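Aldehyde dehydrogenase family protein (Pseudomonas syringae pv. tomato, PDB 5IUV) probably oxidises indole-3-acetaldehyde to the auxin indole-3-acetic acid with NAD+ as cofactor, a route of auxin synthesis that contributes to the virulence of the bacterium. Local coordinates at residues G327-G332 with A338-A343; G332-P337 with G380-P385. One frame throughout, in Å; residues are numbered along the deposited sequence.

Contact 1: G327-G332 with A338-A343; sequences GTWKPG and ATNVGA
The carboxamide of Asn340 reaches across to the backbone of 327-332 and bonds to it twice. Its ND2 donates to Thr328 O at 2.8 Å, almost straight at 167°, and that oxygen lies in the plane of the amide. Its OD1 accepts from Lys330 N at 2.9 Å, in the carbonyl plane and on a lone pair. With both ends used, the amide is fixed against a flip about its last torsion. CG sits between the backbone N and the carbonyl carbon, chi1 60°, and from there the amide faces the backbone of Thr328 to Lys330. A third bond, Gly332 N to Val341 O, measures 3.1 Å. The same oxygen also meets the CA of Pro331 in a CA-H...O contact. A water accepts from Asn340 N, but its approach to Lys330 O is unusually short and doubtful. The two segments are the arms of a loop that leads from helix 312-326 to helix 347-362 in this aldehyde dehydrogenase fold. Neither arm forms a regular helix or strand, and a side-chain amide does much of the polar pairing. Asn340 ND2 also stands 4.1 Å above one face of the Trp329 ring, offset toward the rim. Val341 supplies the apolar packing. Its CG2 meets Trp329 CB at 3.7 Å and lies at the edge of the indole, in its plane. CG1 takes the position anti to the backbone N, chi1 176°, and touches Pro331 CG at 3.9 Å. The indole also packs on Ser292 and Ala295 of helix 283-295. Further along, the methyl CG2 of Thr339 rests 3.5 Å from Gly332 O, while Thr339 OG1 bonds to Asn333 O.

Contact 2: G332-P337 with G380-P385; sequences GNPLDP and GTYVEP
A type I beta turn from Asn333 to Asp336 meets the start of strand 382-389, which belongs to a mixed sheet of this aldehyde dehydrogenase. The contact is small and rests on Tyr382. This side chain leaves the strand with CG anti to its carbonyl carbon, chi1 -56°, and extends toward the loop. Pro334 comes from the opposite direction. Its CD lies 3.3 Å from Tyr382 OH, at the edge of the ring and near its plane. CG of the same proline is 3.9 Å from that hydroxyl oxygen. On the ring itself, CE2 lies 4.3 Å from Pro334 CD, and CZ is practically as close. CE2 also meets the backbone, at 3.4 Å from Gly332 O. The hydroxyl has its polar partner outside the two segments, in a hydrogen bond with Val43 O. Pro334 packs on Val43 too, so the proline and the phenol share a neighbour. Backbone bonds between Tyr382 and Ile374 tie the strand to its antiparallel neighbour. The turn is held from within by Asp336 N bonding to Asn333 O at 2.9 Å. Asn333 adds an Asx turn: its OD1 accepts from Leu335 N at 3.1 Å. The bond is straight at the hydrogen, 166°, but the donor stands well above the carbonyl plane of the amide, not on a lone pair.

Contacts 1 and 2 share Gly332 and lie with centres 6 Å apart. Both are partly buried and sit about 21 Å from the centre of the chain. Contact 1 joins two arms of one loop and relies on backbone and amide hydrogen bonds, with exposed residues at its margin. Contact 2 ties that loop to a strand 43 residues further on, and its chemistry is van der Waals packing around one buried tyrosine. The two also touch directly. Ala343 CB lies 3.5 Å from Tyr382 CE2, and Trp329 O is 3.5 Å from Pro385 CG.

Contact 1: G327-G332 with A338-A343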
loop_
_atom_site.group_PDB
_atom_site.type_symbol
_atom_site.label_atom_id
_atom_site.label_comp_id
_atom_site.label_asym_id
_atom_site.label_seq_id
_atom_site.Cartn_x
_atom_site.Cartn_y
_atom_site.Cartn_z
ATOM N N GLY A 327 43.641 7.491 12.029
ATOM C CA GLY A 327 44.487 7.835 13.156
ATOM C C GLY A 327 43.773 8.619 14.245
ATOM O O GLY A 327 44.284 8.745 15.355
ATOM N N THR A 328 42.595 9.151 13.941
ATOM C CA THR A 328 41.830 9.888 14.945
ATOM C C THR A 328 40.973 8.948 15.791
ATOM O O THR A 328 40.384 9.358 16.796
ATOM C CB THR A 328 40.919 10.948 14.306
ATOM O OG1 THR A 328 39.812 10.308 13.661
ATOM C CG2 THR A 328 41.685 11.773 13.293
ATOM N N TRP A 329 40.900 7.690 15.375
ATOM C CA TRP A 329 40.154 6.680 16.113
ATOM C C TRP A 329 41.120 5.910 17.008
ATOM O O TRP A 329 41.891 5.075 16.531
ATOM C CB TRP A 329 39.415 5.743 15.148
ATOM C CG TRP A 329 38.312 6.432 14.383
ATOM C CD1 TRP A 329 38.441 7.171 13.234
ATOM C CD2 TRP A 329 36.916 6.453 14.716
ATOM N NE1 TRP A 329 37.210 7.649 12.839
ATOM C CE2 TRP A 329 36.258 7.218 13.727
ATOM C CE3 TRP A 329 36.156 5.895 15.752
ATOM C CZ2 TRP A 329 34.880 7.442 13.746
ATOM C CZ3 TRP A 329 34.783 6.117 15.768
ATOM C CH2 TRP A 329 34.162 6.886 14.770
ATOM N N LYS A 330 41.091 6.210 18.305
ATOM C CA LYS A 330 42.082 5.682 19.235
ATOM C C LYS A 330 41.461 4.907 20.391
ATOM O O LYS A 330 40.604 5.426 21.115
ATOM C CB LYS A 330 42.944 6.817 19.794
ATOM C CG LYS A 330 43.474 7.778 18.749
ATOM C CD LYS A 330 44.423 8.798 19.374
ATOM C CE LYS A 330 44.755 9.920 18.404
ATOM N NZ LYS A 330 45.906 10.729 18.885
ATOM N N PRO A 331 41.891 3.650 20.558
ATOM C CA PRO A 331 41.476 2.818 21.691
ATOM C C PRO A 331 41.815 3.496 23.011
ATOM O O PRO A 331 42.849 4.149 23.120
ATOM C CB PRO A 331 42.292 1.535 21.502
ATOM C CG PRO A 331 42.570 1.489 20.035
ATOM C CD PRO A 331 42.786 2.920 19.642
ATOM N N GLY A 332 40.940 3.353 23.997
ATOM C CA GLY A 332 41.178 3.926 25.305
ATOM C C GLY A 332 40.165 3.400 26.300
ATOM O O GLY A 332 39.343 2.542 25.972
ATOM N N ALA A 338 35.658 10.707 26.419
ATOM C CA ALA A 338 36.395 11.183 25.253
ATOM C C ALA A 338 36.829 10.032 24.336
ATOM O O ALA A 338 37.162 10.251 23.170
ATOM C CB ALA A 338 37.608 11.992 25.696
ATOM N N THR A 339 36.812 8.813 24.867
ATOM C CA THR A 339 37.219 7.627 24.116
ATOM C C THR A 339 36.271 7.339 22.948
ATOM O O THR A 339 35.048 7.329 23.129
ATOM C CB THR A 339 37.278 6.394 25.037
ATOM O OG1 THR A 339 38.248 6.615 26.067
ATOM C CG2 THR A 339 37.657 5.147 24.258
ATOM N N ASN A 340 36.824 7.113 21.754
ATOM C CA ASN A 340 35.982 6.816 20.593
ATOM C C ASN A 340 36.162 5.397 20.047
ATOM O O ASN A 340 35.438 4.981 19.143
ATOM C CB ASN A 340 36.206 7.849 19.473
ATOM C CG ASN A 340 37.646 7.899 18.962
ATOM O OD1 ASN A 340 38.459 7.013 19.221
ATOM N ND2 ASN A 340 37.955 8.951 18.215
ATOM N N VAL A 341 37.123 4.662 20.602
ATOM C CA VAL A 341 37.305 3.241 20.294
ATOM C C VAL A 341 37.501 2.480 21.600
ATOM O O VAL A 341 38.384 2.815 22.384
ATOM C CB VAL A 341 38.524 2.985 19.374
ATOM C CG1 VAL A 341 38.735 1.489 19.172
ATOM C CG2 VAL A 341 38.358 3.693 18.038
ATOM N N GLY A 342 36.689 1.455 21.837
ATOM C CA GLY A 342 36.732 0.768 23.115
ATOM C C GLY A 342 37.509 -0.532 23.097
ATOM O O GLY A 342 38.392 -0.735 22.262
ATOM N N ALA A 343 37.176 -1.416 24.031
ATOM C CA ALA A 343 37.786 -2.740 24.091
ATOM C C ALA A 343 37.054 -3.703 23.165
ATOM O O ALA A 343 35.882 -3.495 22.852
ATOM C CB ALA A 343 37.772 -3.266 25.522
HETATM O O HOH W 1 39.745 7.577 21.938
#

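Contact 2: G332-P337 with G380-P385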
loop_
_atom_site.group_PDB
_atom_site.type_symbol
_atom_site.label_atom_id
_atom_site.label_comp_id
_atom_site.label_asym_id
_atom_site.label_seq_id
_atom_site.Cartn_x
_atom_site.Cartn_y
_atom_site.Cartn_z
ATOM N N GLY A 332 40.940 3.353 23.997
ATOM C CA GLY A 332 41.178 3.926 25.305
ATOM C C GLY A 332 40.165 3.400 26.300
ATOM O O GLY A 332 39.343 2.542 25.972
ATOM N N ASN A 333 40.227 3.923 27.518
ATOM C CA ASN A 333 39.315 3.525 28.585
ATOM C C ASN A 333 37.867 3.779 28.179
ATOM O O ASN A 333 37.483 4.920 27.928
ATOM C CB ASN A 333 39.668 4.284 29.864
ATOM C CG ASN A 333 38.803 3.898 31.047
ATOM O OD1 ASN A 333 37.975 2.988 30.972
ATOM N ND2 ASN A 333 39.008 4.588 32.164
ATOM N N PRO A 334 37.063 2.709 28.102
ATOM C CA PRO A 334 35.670 2.830 27.658
ATOM C C PRO A 334 34.821 3.677 28.600
ATOM O O PRO A 334 33.766 4.144 28.189
ATOM C CB PRO A 334 35.177 1.380 27.633
ATOM C CG PRO A 334 36.423 0.553 27.536
ATOM C CD PRO A 334 37.460 1.306 28.304
ATOM N N LEU A 335 35.280 3.881 29.830
ATOM C CA LEU A 335 34.546 4.710 30.783
ATOM C C LEU A 335 34.901 6.185 30.659
ATOM O O LEU A 335 34.279 7.030 31.300
ATOM C CB LEU A 335 34.802 4.239 32.215
ATOM C CG LEU A 335 34.260 2.855 32.575
ATOM C CD1 LEU A 335 34.570 2.534 34.027
ATOM C CD2 LEU A 335 32.766 2.800 32.320
ATOM N N ASP A 336 35.910 6.492 29.847
ATOM C CA ASP A 336 36.254 7.883 29.554
ATOM C C ASP A 336 35.353 8.394 28.419
ATOM O O ASP A 336 35.284 7.787 27.355
ATOM C CB ASP A 336 37.742 8.005 29.189
ATOM C CG ASP A 336 38.227 9.448 29.145
ATOM O OD1 ASP A 336 37.496 10.327 28.646
ATOM O OD2 ASP A 336 39.355 9.705 29.613
ATOM N N PRO A 337 34.648 9.514 28.650
ATOM C CA PRO A 337 33.687 10.020 27.663
ATOM C C PRO A 337 34.354 10.465 26.367
ATOM O O PRO A 337 33.686 10.583 25.338
ATOM C CB PRO A 337 33.039 11.215 28.378
ATOM C CG PRO A 337 33.297 10.982 29.830
ATOM C CD PRO A 337 34.621 10.299 29.896
ATOM N N GLY A 380 42.685 -5.339 30.082
ATOM C CA GLY A 380 41.634 -5.440 29.085
ATOM C C GLY A 380 42.152 -5.849 27.714
ATOM O O GLY A 380 43.346 -6.093 27.539
ATOM N N THR A 381 41.246 -5.919 26.742
ATOM C CA THR A 381 41.583 -6.366 25.394
ATOM C C THR A 381 41.363 -5.261 24.357
ATOM O O THR A 381 40.224 -4.911 24.048
ATOM C CB THR A 381 40.754 -7.612 24.999
ATOM O OG1 THR A 381 39.381 -7.400 25.347
ATOM C CG2 THR A 381 41.258 -8.842 25.738
ATOM N N TYR A 382 42.460 -4.727 23.823
ATOM C CA TYR A 382 42.410 -3.619 22.872
ATOM C C TYR A 382 43.296 -3.876 21.650
ATOM O O TYR A 382 44.413 -4.381 21.782
ATOM C CB TYR A 382 42.845 -2.312 23.540
ATOM C CG TYR A 382 42.063 -1.942 24.780
ATOM C CD1 TYR A 382 42.434 -2.424 26.029
ATOM C CD2 TYR A 382 40.960 -1.100 24.704
ATOM C CE1 TYR A 382 41.725 -2.084 27.166
ATOM C CE2 TYR A 382 40.245 -0.754 25.836
ATOM C CZ TYR A 382 40.633 -1.248 27.064
ATOM O OH TYR A 382 39.925 -0.909 28.192
ATOM N N VAL A 383 42.803 -3.504 20.470
ATOM C CA VAL A 383 43.567 -3.641 19.228
ATOM C C VAL A 383 43.514 -2.343 18.416
ATOM O O VAL A 383 42.465 -1.707 18.319
ATOM C CB VAL A 383 43.042 -4.816 18.363
ATOM C CG1 VAL A 383 43.738 -4.856 17.005
ATOM C CG2 VAL A 383 43.229 -6.140 19.084
ATOM N N GLU A 384 44.650 -1.951 17.847
ATOM C CA GLU A 384 44.709 -0.788 16.965
ATOM C C GLU A 384 43.857 -0.985 15.724
ATOM O O GLU A 384 43.869 -2.066 15.136
ATOM C CB GLU A 384 46.144 -0.511 16.524
ATOM C CG GLU A 384 47.116 -0.214 17.637
ATOM C CD GLU A 384 48.548 -0.212 17.140
ATOM O OE1 GLU A 384 48.856 -1.000 16.217
ATOM O OE2 GLU A 384 49.362 0.576 17.663
ATOM N N PRO A 385 43.114 0.058 15.319
ATOM C CA PRO A 385 42.517 0.047 13.981
ATOM C C PRO A 385 43.604 -0.188 12.939
ATOM O O PRO A 385 44.653 0.456 12.999
ATOM C CB PRO A 385 41.902 1.442 13.859
ATOM C CG PRO A 385 41.561 1.805 15.280
ATOM C CD PRO A 385 42.687 1.230 16.103
#